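Enoyl-CoA hydratase (PDB 3PE8) probably catalyses the reversible hydration of 2-enoyl-CoA thioesters to 3-hydroxyacyl-CoA, and binds a zinc ion in the crystal. Local coordinates at residues T105-C114 against P136-K147; I116-F125 against L173-L183. All blocks are in the same frame, centred on the assembly; numbering follows the deposited sequence.

Contact 1: T105-C114 against P136-K147; sequences TGGLELALYC and PTWGLSVRLPQK. With ZN (zinc ion), chain C.
Glu-109 reaches from helix 106-113 into the turn that opens helix 140-147, and its two carboxylate oxygens divide the work. OE2 binds the zinc ion at 2.0 Å, a site completed by His-129 and two waters. OE1 accepts two backbone hydrogen bonds: Leu-140 N, 3.1 Å away, meets the anti lone pair of OE1, whereas Trp-138 N, at 3.0 Å, comes from 48° out of the carboxylate plane. With OE1 gripped by two N-H groups and OE2 tied to the metal, the carboxylate has little freedom to rotate. A second polar grip lies at the other end, where the extended chain of Lys-147 brings NZ to 2.8 Å from Leu-112 O.

Between these bonds the packing is apolar. Leu-112 is a knob among Leu-140, Arg-143, Leu-144 and Lys-147; its CD1 approaches Leu-144 CB to 4.1 Å. Leu-110 CD2 lies 4.0 Å from Trp-138 CZ3, the two side chains pointing the same way.

Tyr-113 places CD1 over one face of the Arg-143 guanidinium, the planes 36° apart. One water joins Arg-143 NH1 to the carbonyls of Glu-109 and Trp-138; another links NH1 to Tyr-113 OH.

Two helices of the crotonase-like domain meet here, with the zinc site near the N-terminal ends of both. The axes of segments 106-113 and 140-147 cross at 59° and approach to 9.8 Å. Helix 150-159 packs against Leu-108, Leu-140 and Leu-144, helix 199-234 covers Pro-136 and Val-142, and the backbone of Thr-105 bonds to Ala-126 of strand 124-126.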
loop_
_atom_site.group_PDB
_atom_site.type_symbol
_atom_site.label_atom_id
_atom_site.label_comp_id
_atom_site.label_asym_id
_atom_site.label_seq_id
_atom_site.Cartn_x
_atom_site.Cartn_y
_atom_site.Cartn_z
ATOM N N THR A 105 -28.614 -2.990 3.470
ATOM C CA THR A 105 -27.941 -3.499 2.282
ATOM C C THR A 105 -27.496 -2.342 1.402
ATOM O O THR A 105 -26.638 -1.589 1.843
ATOM C CB THR A 105 -28.756 -4.623 1.645
ATOM O OG1 THR A 105 -29.107 -5.517 2.706
ATOM C CG2 THR A 105 -27.937 -5.419 0.600
ATOM N N GLY A 106 -28.041 -2.112 0.212
ATOM C CA GLY A 106 -27.652 -0.908 -0.540
ATOM C C GLY A 106 -27.933 0.381 0.200
ATOM O O GLY A 106 -27.234 1.371 0.006
ATOM N N GLY A 107 -28.959 0.406 1.039
ATOM C CA GLY A 107 -29.184 1.568 1.857
ATOM C C GLY A 107 -28.143 1.791 2.951
ATOM O O GLY A 107 -27.873 2.928 3.345
ATOM N N LEU A 108 -27.591 0.707 3.474
ATOM C CA LEU A 108 -26.459 0.803 4.400
ATOM C C LEU A 108 -25.226 1.312 3.638
ATOM O O LEU A 108 -24.496 2.160 4.149
ATOM C CB LEU A 108 -26.182 -0.547 5.083
ATOM C CG LEU A 108 -24.946 -0.687 5.961
ATOM C CD1 LEU A 108 -24.902 0.404 7.043
ATOM C CD2 LEU A 108 -24.927 -2.127 6.589
ATOM N N GLU A 109 -25.042 0.852 2.392
ATOM C CA GLU A 109 -23.950 1.384 1.560
ATOM C C GLU A 109 -24.138 2.892 1.304
ATOM O O GLU A 109 -23.170 3.645 1.399
ATOM C CB GLU A 109 -23.838 0.614 0.250
ATOM C CG GLU A 109 -23.222 -0.787 0.491
ATOM C CD GLU A 109 -23.254 -1.732 -0.689
ATOM O OE1 GLU A 109 -22.169 -2.187 -1.108
ATOM O OE2 GLU A 109 -24.375 -2.022 -1.149
ATOM N N LEU A 110 -25.371 3.337 1.067
ATOM C CA LEU A 110 -25.607 4.798 0.956
ATOM C C LEU A 110 -25.199 5.530 2.228
ATOM O O LEU A 110 -24.509 6.557 2.187
ATOM C CB LEU A 110 -27.056 5.131 0.604
ATOM C CG LEU A 110 -27.579 5.069 -0.799
ATOM C CD1 LEU A 110 -28.941 5.809 -0.800
ATOM C CD2 LEU A 110 -26.650 5.674 -1.864
ATOM N N ALA A 111 -25.571 4.985 3.387
ATOM C CA ALA A 111 -25.197 5.600 4.650
ATOM C C ALA A 111 -23.690 5.662 4.812
ATOM O O ALA A 111 -23.158 6.650 5.290
ATOM C CB ALA A 111 -25.866 4.856 5.845
ATOM N N LEU A 112 -23.003 4.575 4.439
ATOM C CA LEU A 112 -21.550 4.455 4.538
ATOM C C LEU A 112 -20.792 5.455 3.640
ATOM O O LEU A 112 -19.635 5.740 3.916
ATOM C CB LEU A 112 -21.112 3.010 4.249
ATOM C CG LEU A 112 -21.484 2.005 5.336
ATOM C CD1 LEU A 112 -21.313 0.543 4.801
ATOM C CD2 LEU A 112 -20.677 2.178 6.616
ATOM N N TYR A 113 -21.409 5.926 2.565
ATOM C CA TYR A 113 -20.810 6.957 1.726
ATOM C C TYR A 113 -20.815 8.342 2.375
ATOM O O TYR A 113 -20.025 9.203 1.998
ATOM C CB TYR A 113 -21.564 7.113 0.399
ATOM C CG TYR A 113 -21.228 6.137 -0.688
ATOM C CD1 TYR A 113 -19.998 6.113 -1.270
ATOM C CD2 TYR A 113 -22.184 5.259 -1.145
ATOM C CE1 TYR A 113 -19.691 5.240 -2.298
ATOM C CE2 TYR A 113 -21.899 4.371 -2.177
ATOM C CZ TYR A 113 -20.656 4.354 -2.737
ATOM O OH TYR A 113 -20.390 3.462 -3.766
ATOM N N CYS A 114 -21.749 8.585 3.286
ATOM C CA CYS A 114 -21.844 9.924 3.882
ATOM C C CYS A 114 -20.607 10.280 4.697
ATOM O O CYS A 114 -19.988 9.413 5.295
ATOM C CB CYS A 114 -23.086 10.027 4.759
ATOM S SG CYS A 114 -24.667 9.839 3.871
ATOM N N PRO A 136 -21.644 -7.467 -2.363
ATOM C CA PRO A 136 -21.699 -6.003 -2.384
ATOM C C PRO A 136 -20.793 -5.410 -3.469
ATOM O O PRO A 136 -19.706 -5.929 -3.735
ATOM C CB PRO A 136 -21.185 -5.618 -0.982
ATOM C CG PRO A 136 -20.311 -6.727 -0.594
ATOM C CD PRO A 136 -20.934 -7.968 -1.180
ATOM N N THR A 137 -21.263 -4.339 -4.117
ATOM C CA THR A 137 -20.486 -3.633 -5.116
ATOM C C THR A 137 -20.410 -2.128 -4.873
ATOM O O THR A 137 -19.777 -1.400 -5.654
ATOM C CB THR A 137 -21.049 -3.878 -6.554
ATOM O OG1 THR A 137 -22.342 -3.300 -6.672
ATOM C CG2 THR A 137 -21.099 -5.388 -6.853
ATOM N N TRP A 138 -21.007 -1.646 -3.782
ATOM C CA TRP A 138 -20.972 -0.228 -3.445
ATOM C C TRP A 138 -20.220 0.007 -2.145
ATOM O O TRP A 138 -20.504 0.944 -1.389
ATOM C CB TRP A 138 -22.381 0.345 -3.304
ATOM C CG TRP A 138 -23.097 0.679 -4.575
ATOM C CD1 TRP A 138 -22.707 0.419 -5.860
ATOM C CD2 TRP A 138 -24.382 1.327 -4.675
ATOM N NE1 TRP A 138 -23.659 0.880 -6.757
ATOM C CE2 TRP A 138 -24.700 1.423 -6.047
ATOM C CE3 TRP A 138 -25.294 1.823 -3.728
ATOM C CZ2 TRP A 138 -25.880 2.011 -6.500
ATOM C CZ3 TRP A 138 -26.464 2.391 -4.177
ATOM C CH2 TRP A 138 -26.752 2.478 -5.549
ATOM N N GLY A 139 -19.231 -0.827 -1.911
ATOM C CA GLY A 139 -18.287 -0.615 -0.829
ATOM C C GLY A 139 -18.609 -1.156 0.545
ATOM O O GLY A 139 -17.805 -0.939 1.469
ATOM N N LEU A 140 -19.704 -1.888 0.695
ATOM C CA LEU A 140 -20.036 -2.383 2.030
ATOM C C LEU A 140 -18.866 -3.135 2.666
ATOM O O LEU A 140 -18.576 -2.976 3.853
ATOM C CB LEU A 140 -21.274 -3.251 2.000
ATOM C CG LEU A 140 -21.908 -3.569 3.360
ATOM C CD1 LEU A 140 -23.387 -3.670 3.238
ATOM C CD2 LEU A 140 -21.256 -4.894 3.843
ATOM N N SER A 141 -18.203 -4.018 1.919
ATOM C CA SER A 141 -17.202 -4.896 2.521
ATOM C C SER A 141 -15.895 -4.170 2.885
ATOM O O SER A 141 -15.068 -4.695 3.637
ATOM C CB SER A 141 -16.948 -6.126 1.644
ATOM O OG SER A 141 -16.418 -5.813 0.379
ATOM N N VAL A 142 -15.751 -2.954 2.381
ATOM C CA VAL A 142 -14.631 -2.089 2.718
ATOM C C VAL A 142 -15.022 -1.107 3.829
ATOM O O VAL A 142 -14.331 -0.990 4.843
ATOM C CB VAL A 142 -14.139 -1.322 1.499
ATOM C CG1 VAL A 142 -12.958 -0.410 1.860
ATOM C CG2 VAL A 142 -13.759 -2.373 0.407
ATOM N N ARG A 143 -16.140 -0.410 3.622
ATOM C CA ARG A 143 -16.505 0.660 4.538
ATOM C C ARG A 143 -17.173 0.197 5.830
ATOM O O ARG A 143 -17.087 0.912 6.832
ATOM C CB ARG A 143 -17.369 1.713 3.846
ATOM C CG ARG A 143 -16.696 2.374 2.659
ATOM C CD ARG A 143 -17.406 3.656 2.177
ATOM N NE ARG A 143 -16.642 4.176 1.055
ATOM C CZ ARG A 143 -16.833 3.856 -0.225
ATOM N NH1 ARG A 143 -17.880 3.134 -0.612
ATOM N NH2 ARG A 143 -15.960 4.292 -1.140
ATOM N N LEU A 144 -17.845 -0.937 5.829
ATOM C CA LEU A 144 -18.481 -1.410 7.085
ATOM C C LEU A 144 -17.427 -1.742 8.122
ATOM O O LEU A 144 -17.459 -1.186 9.221
ATOM C CB LEU A 144 -19.516 -2.490 6.844
ATOM C CG LEU A 144 -20.348 -2.840 8.075
ATOM C CD1 LEU A 144 -21.162 -1.650 8.627
ATOM C CD2 LEU A 144 -21.220 -4.040 7.749
ATOM N N PRO A 145 -16.395 -2.550 7.798
ATOM C CA PRO A 145 -15.338 -2.715 8.853
ATOM C C PRO A 145 -14.633 -1.414 9.222
ATOM O O PRO A 145 -14.278 -1.202 10.374
ATOM C CB PRO A 145 -14.351 -3.709 8.243
ATOM C CG PRO A 145 -14.998 -4.206 7.031
ATOM C CD PRO A 145 -16.134 -3.383 6.616
ATOM N N GLN A 146 -14.433 -0.534 8.240
ATOM C CA GLN A 146 -13.817 0.771 8.473
ATOM C C GLN A 146 -14.574 1.607 9.515
ATOM O O GLN A 146 -13.941 2.314 10.333
ATOM C CB GLN A 146 -13.711 1.535 7.155
ATOM C CG GLN A 146 -13.108 2.866 7.230
ATOM C CD GLN A 146 -13.174 3.632 5.935
ATOM O OE1 GLN A 146 -14.198 3.628 5.251
ATOM N NE2 GLN A 146 -12.061 4.289 5.571
ATOM N N LYS A 147 -15.903 1.552 9.466
ATOM C CA LYS A 147 -16.750 2.475 10.260
ATOM C C LYS A 147 -17.441 1.857 11.470
ATOM O O LYS A 147 -17.861 2.604 12.368
ATOM C CB LYS A 147 -17.707 3.206 9.309
ATOM C CG LYS A 147 -16.943 4.010 8.267
ATOM C CD LYS A 147 -17.819 4.958 7.429
ATOM C CE LYS A 147 -17.019 5.737 6.446
ATOM N NZ LYS A 147 -17.828 6.831 5.781
HETATM ZN ZN ZN C . -25.034 -3.577 -2.289
HETATM O O HOH W 1 -20.418 2.565 0.820
HETATM O O HOH W 2 -20.840 7.174 6.815
HETATM O O HOH W 3 -17.926 2.588 -3.588
HETATM O O HOH W 4 -17.950 8.675 7.858
HETATM O O HOH W 5 -24.213 -3.729 -3.980
HETATM O O HOH W 6 -27.270 -3.595 -2.510
#

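Contact 2: I116-F125 against L173-L183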
loop_
_atom_site.group_PDB
_atom_site.type_symbol
_atom_site.label_atom_id
_atom_site.label_comp_id
_atom_site.label_asym_id
_atom_site.label_seq_id
_atom_site.Cartn_x
_atom_site.Cartn_y
_atom_site.Cartn_z
ATOM N N ILE A 116 -20.662 12.173 7.484
ATOM C CA ILE A 116 -21.048 12.279 8.903
ATOM C C ILE A 116 -22.466 11.702 9.010
ATOM O O ILE A 116 -23.322 12.060 8.218
ATOM C CB ILE A 116 -21.141 13.768 9.344
ATOM C CG1 ILE A 116 -19.792 14.481 9.199
ATOM C CG2 ILE A 116 -21.745 13.842 10.770
ATOM C CD1 ILE A 116 -19.917 16.077 9.277
ATOM N N LEU A 117 -22.698 10.812 9.958
ATOM C CA LEU A 117 -24.042 10.278 10.195
ATOM C C LEU A 117 -24.567 10.715 11.556
ATOM O O LEU A 117 -23.818 10.726 12.563
ATOM C CB LEU A 117 -24.052 8.751 10.141
ATOM C CG LEU A 117 -23.713 8.077 8.809
ATOM C CD1 LEU A 117 -23.867 6.548 8.875
ATOM C CD2 LEU A 117 -24.623 8.633 7.690
ATOM N N ILE A 118 -25.854 11.049 11.579
ATOM C CA ILE A 118 -26.628 11.253 12.783
ATOM C C ILE A 118 -27.836 10.331 12.676
ATOM O O ILE A 118 -28.392 10.182 11.617
ATOM C CB ILE A 118 -27.098 12.706 12.891
ATOM C CG1 ILE A 118 -25.888 13.656 12.946
ATOM C CG2 ILE A 118 -28.013 12.886 14.135
ATOM C CD1 ILE A 118 -26.279 15.154 12.668
ATOM N N ALA A 119 -28.224 9.683 13.775
ATOM C CA ALA A 119 -29.301 8.704 13.749
ATOM C C ALA A 119 -30.442 9.077 14.655
ATOM O O ALA A 119 -30.230 9.549 15.744
ATOM C CB ALA A 119 -28.799 7.323 14.186
ATOM N N SER A 120 -31.653 8.821 14.190
ATOM C CA SER A 120 -32.809 8.702 15.061
ATOM C C SER A 120 -32.649 7.484 15.988
ATOM O O SER A 120 -31.997 6.477 15.630
ATOM C CB SER A 120 -34.053 8.526 14.174
ATOM O OG SER A 120 -35.174 8.231 14.943
ATOM N N GLU A 121 -33.311 7.562 17.149
ATOM C CA GLU A 121 -33.440 6.441 18.056
ATOM C C GLU A 121 -34.041 5.226 17.308
ATOM O O GLU A 121 -33.796 4.086 17.684
ATOM C CB GLU A 121 -34.337 6.836 19.246
ATOM C CG GLU A 121 -35.780 7.193 18.812
ATOM C CD GLU A 121 -36.566 8.020 19.832
ATOM O OE1 GLU A 121 -36.240 7.964 21.052
ATOM O OE2 GLU A 121 -37.510 8.745 19.419
ATOM N N ASN A 122 -34.807 5.514 16.258
ATOM C CA ASN A 122 -35.429 4.501 15.370
ATOM C C ASN A 122 -34.564 3.949 14.266
ATOM O O ASN A 122 -34.967 3.026 13.532
ATOM C CB ASN A 122 -36.683 5.124 14.745
ATOM C CG ASN A 122 -37.728 5.413 15.786
ATOM O OD1 ASN A 122 -37.708 4.817 16.877
ATOM N ND2 ASN A 122 -38.653 6.323 15.476
ATOM N N ALA A 123 -33.382 4.510 14.093
ATOM C CA ALA A 123 -32.501 4.003 13.036
ATOM C C ALA A 123 -32.045 2.608 13.383
ATOM O O ALA A 123 -31.857 2.256 14.552
ATOM C CB ALA A 123 -31.326 4.896 12.886
ATOM N N LYS A 124 -31.862 1.808 12.363
ATOM C CA LYS A 124 -31.211 0.490 12.525
ATOM C C LYS A 124 -30.520 0.162 11.239
ATOM O O LYS A 124 -30.862 0.708 10.191
ATOM C CB LYS A 124 -32.180 -0.615 12.919
ATOM C CG LYS A 124 -33.412 -0.697 12.136
ATOM C CD LYS A 124 -34.442 -1.602 12.833
ATOM C CE LYS A 124 -35.664 -1.764 11.957
ATOM N NZ LYS A 124 -36.723 -2.532 12.649
ATOM N N PHE A 125 -29.526 -0.716 11.304
ATOM C CA PHE A 125 -28.627 -0.928 10.168
ATOM C C PHE A 125 -28.472 -2.431 9.968
ATOM O O PHE A 125 -28.320 -3.174 10.930
ATOM C CB PHE A 125 -27.254 -0.319 10.478
ATOM C CG PHE A 125 -27.293 1.144 10.775
ATOM C CD1 PHE A 125 -27.544 1.625 12.064
ATOM C CD2 PHE A 125 -27.105 2.048 9.742
ATOM C CE1 PHE A 125 -27.556 3.008 12.286
ATOM C CE2 PHE A 125 -27.146 3.403 9.982
ATOM C CZ PHE A 125 -27.392 3.864 11.225
ATOM N N LEU A 173 -20.256 4.065 14.148
ATOM C CA LEU A 173 -20.882 4.188 12.852
ATOM C C LEU A 173 -21.623 5.517 12.698
ATOM O O LEU A 173 -21.715 6.024 11.592
ATOM C CB LEU A 173 -21.828 2.999 12.587
ATOM C CG LEU A 173 -22.596 2.972 11.292
ATOM C CD1 LEU A 173 -21.721 2.971 10.027
ATOM C CD2 LEU A 173 -23.568 1.746 11.253
ATOM N N VAL A 174 -22.181 6.022 13.795
ATOM C CA VAL A 174 -22.860 7.314 13.814
ATOM C C VAL A 174 -22.226 8.178 14.888
ATOM O O VAL A 174 -21.611 7.683 15.869
ATOM C CB VAL A 174 -24.390 7.214 14.025
ATOM C CG1 VAL A 174 -25.008 6.293 12.969
ATOM C CG2 VAL A 174 -24.735 6.741 15.460
ATOM N N THR A 175 -22.365 9.484 14.703
ATOM C CA THR A 175 -21.778 10.447 15.642
ATOM C C THR A 175 -22.690 10.863 16.805
ATOM O O THR A 175 -22.234 11.400 17.844
ATOM C CB THR A 175 -21.328 11.729 14.942
ATOM O OG1 THR A 175 -22.438 12.447 14.377
ATOM C CG2 THR A 175 -20.238 11.456 13.860
ATOM N N GLU A 176 -23.990 10.623 16.639
ATOM C CA GLU A 176 -25.012 11.162 17.520
ATOM C C GLU A 176 -26.311 10.399 17.288
ATOM O O GLU A 176 -26.617 10.036 16.152
ATOM C CB GLU A 176 -25.188 12.658 17.212
ATOM C CG GLU A 176 -26.079 13.409 18.134
ATOM C CD GLU A 176 -26.157 14.913 17.834
ATOM O OE1 GLU A 176 -25.638 15.404 16.790
ATOM O OE2 GLU A 176 -26.815 15.617 18.650
ATOM N N VAL A 177 -27.039 10.156 18.379
ATOM C CA VAL A 177 -28.371 9.558 18.349
ATOM C C VAL A 177 -29.298 10.524 19.073
ATOM O O VAL A 177 -29.005 10.952 20.204
ATOM C CB VAL A 177 -28.443 8.184 19.028
ATOM C CG1 VAL A 177 -29.888 7.702 19.058
ATOM C CG2 VAL A 177 -27.558 7.210 18.255
ATOM N N VAL A 178 -30.416 10.845 18.410
ATOM C CA VAL A 178 -31.408 11.796 18.935
ATOM C C VAL A 178 -32.817 11.230 18.818
ATOM O O VAL A 178 -33.061 10.285 18.064
ATOM C CB VAL A 178 -31.362 13.153 18.202
ATOM C CG1 VAL A 178 -29.977 13.817 18.375
ATOM C CG2 VAL A 178 -31.690 12.990 16.721
ATOM N N ALA A 179 -33.748 11.812 19.578
ATOM C CA ALA A 179 -35.138 11.448 19.464
ATOM C C ALA A 179 -35.581 11.600 18.015
ATOM O O ALA A 179 -35.153 12.506 17.295
ATOM C CB ALA A 179 -36.027 12.360 20.398
ATOM N N HIS A 180 -36.503 10.758 17.589
ATOM C CA HIS A 180 -36.894 10.778 16.194
ATOM C C HIS A 180 -37.342 12.162 15.723
ATOM O O HIS A 180 -36.964 12.619 14.622
ATOM C CB HIS A 180 -38.038 9.777 15.958
ATOM C CG HIS A 180 -38.384 9.619 14.516
ATOM N ND1 HIS A 180 -37.584 8.909 13.644
ATOM C CD2 HIS A 180 -39.401 10.125 13.777
ATOM C CE1 HIS A 180 -38.109 8.970 12.433
ATOM N NE2 HIS A 180 -39.218 9.692 12.484
ATOM N N ASP A 181 -38.136 12.854 16.532
ATOM C CA ASP A 181 -38.678 14.120 16.041
ATOM C C ASP A 181 -37.645 15.262 16.068
ATOM O O ASP A 181 -37.922 16.356 15.579
ATOM C CB ASP A 181 -39.983 14.476 16.756
ATOM C CG ASP A 181 -41.123 13.492 16.445
ATOM O OD1 ASP A 181 -41.114 12.770 15.414
ATOM O OD2 ASP A 181 -42.055 13.462 17.262
ATOM N N ASP A 182 -36.435 14.985 16.574
ATOM C CA ASP A 182 -35.327 15.919 16.580
ATOM C C ASP A 182 -34.260 15.626 15.520
ATOM O O ASP A 182 -33.249 16.292 15.468
ATOM C CB ASP A 182 -34.665 15.863 17.949
ATOM C CG ASP A 182 -35.570 16.365 19.053
ATOM O OD1 ASP A 182 -36.473 17.216 18.770
ATOM O OD2 ASP A 182 -35.365 15.909 20.225
ATOM N N LEU A 183 -34.475 14.603 14.692
ATOM C CA LEU A 183 -33.434 14.151 13.769
ATOM C C LEU A 183 -32.996 15.261 12.809
ATOM O O LEU A 183 -31.805 15.581 12.728
ATOM C CB LEU A 183 -33.931 12.955 12.939
ATOM C CG LEU A 183 -32.938 12.518 11.857
ATOM C CD1 LEU A 183 -31.640 12.122 12.487
ATOM C CD2 LEU A 183 -33.541 11.358 11.003
#
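Ile-116 starts the contact by setting CG2 against the side chain of Thr-175. At Leu-117 the carbonyl oxygen accepts two bonds from that same threonine, reaching it from opposite faces of the carbonyl plane: Thr-175 N at 2.9 Å with a nearly straight N-H...O angle of 170°, and Thr-175 OG1, also at 2.9 Å. The hydroxyl can turn back because chi1 of 64° sets OG1 between the backbone N and the carbonyl carbon. Ile-118 runs beside Glu-176, pointing the same way, and passes Leu-183 in the opposite sense, its CG2 4.1 Å from Leu-183 CD1.

Ala-119 pairs with Val-177 in parallel: its N donates to Glu-176 O and its O accepts from Val-178 N. Ser-120 is next to Val-178, and its OG, anti to the backbone N (chi1 172°), meets the edge of the His-180 ring in plane, hydrogen-bonding to ND1 at 2.8 Å. The same OG accepts from Asn-122 N, forming an ST turn within the type I turn 120-123. Glu-121 N continues the ladder to Val-178 O, while in one of its two conformers Glu-121 OE2 receives His-180 N at 2.9 Å, a bond therefore less certain. Farther on, Phe-125 takes Leu-173 CD2 over one ring face, a CH-pi contact 3.9 Å from the centroid, and Val-174 CG1 3.8 Å from its CZ.

Strand 177-178 is an outermost strand of this chain's six-stranded sheet, in the crotonase-like fold. Asp-63 bonds to His-180 NE2, and Arg-155 of the third subunit forms a salt bridge to Glu-176. Along 173-183 the chemistry passes from apolar packing of Leu-173 and Val-174 on Phe-125, through strand pairing, to the polar turn at His-180, where both ring nitrogens have partners and the imidazole's rotation is consequently restricted.

In the fold
Helix 106-113 leads directly into strand 116-120, so contact 1 passes to contact 2 along the chain, and their segments alternate in sequence. The centres lie about 17 Å apart, yet the two touch: Leu-112 CD2 is 3.7 Å from Leu-173 CD1, and Leu-108 CD1 is 3.9 Å from Phe-125 CD2. Contact 1 carries the zinc ligand Glu-109 itself, whereas contact 2 is remote from the metal: the side chain of Phe-125 lies about 13 Å from the zinc ion (nearest atoms). Contact 1 thus forms part of the metal site and contact 2 belongs to the edge of the sheet; both also touch the third subunit.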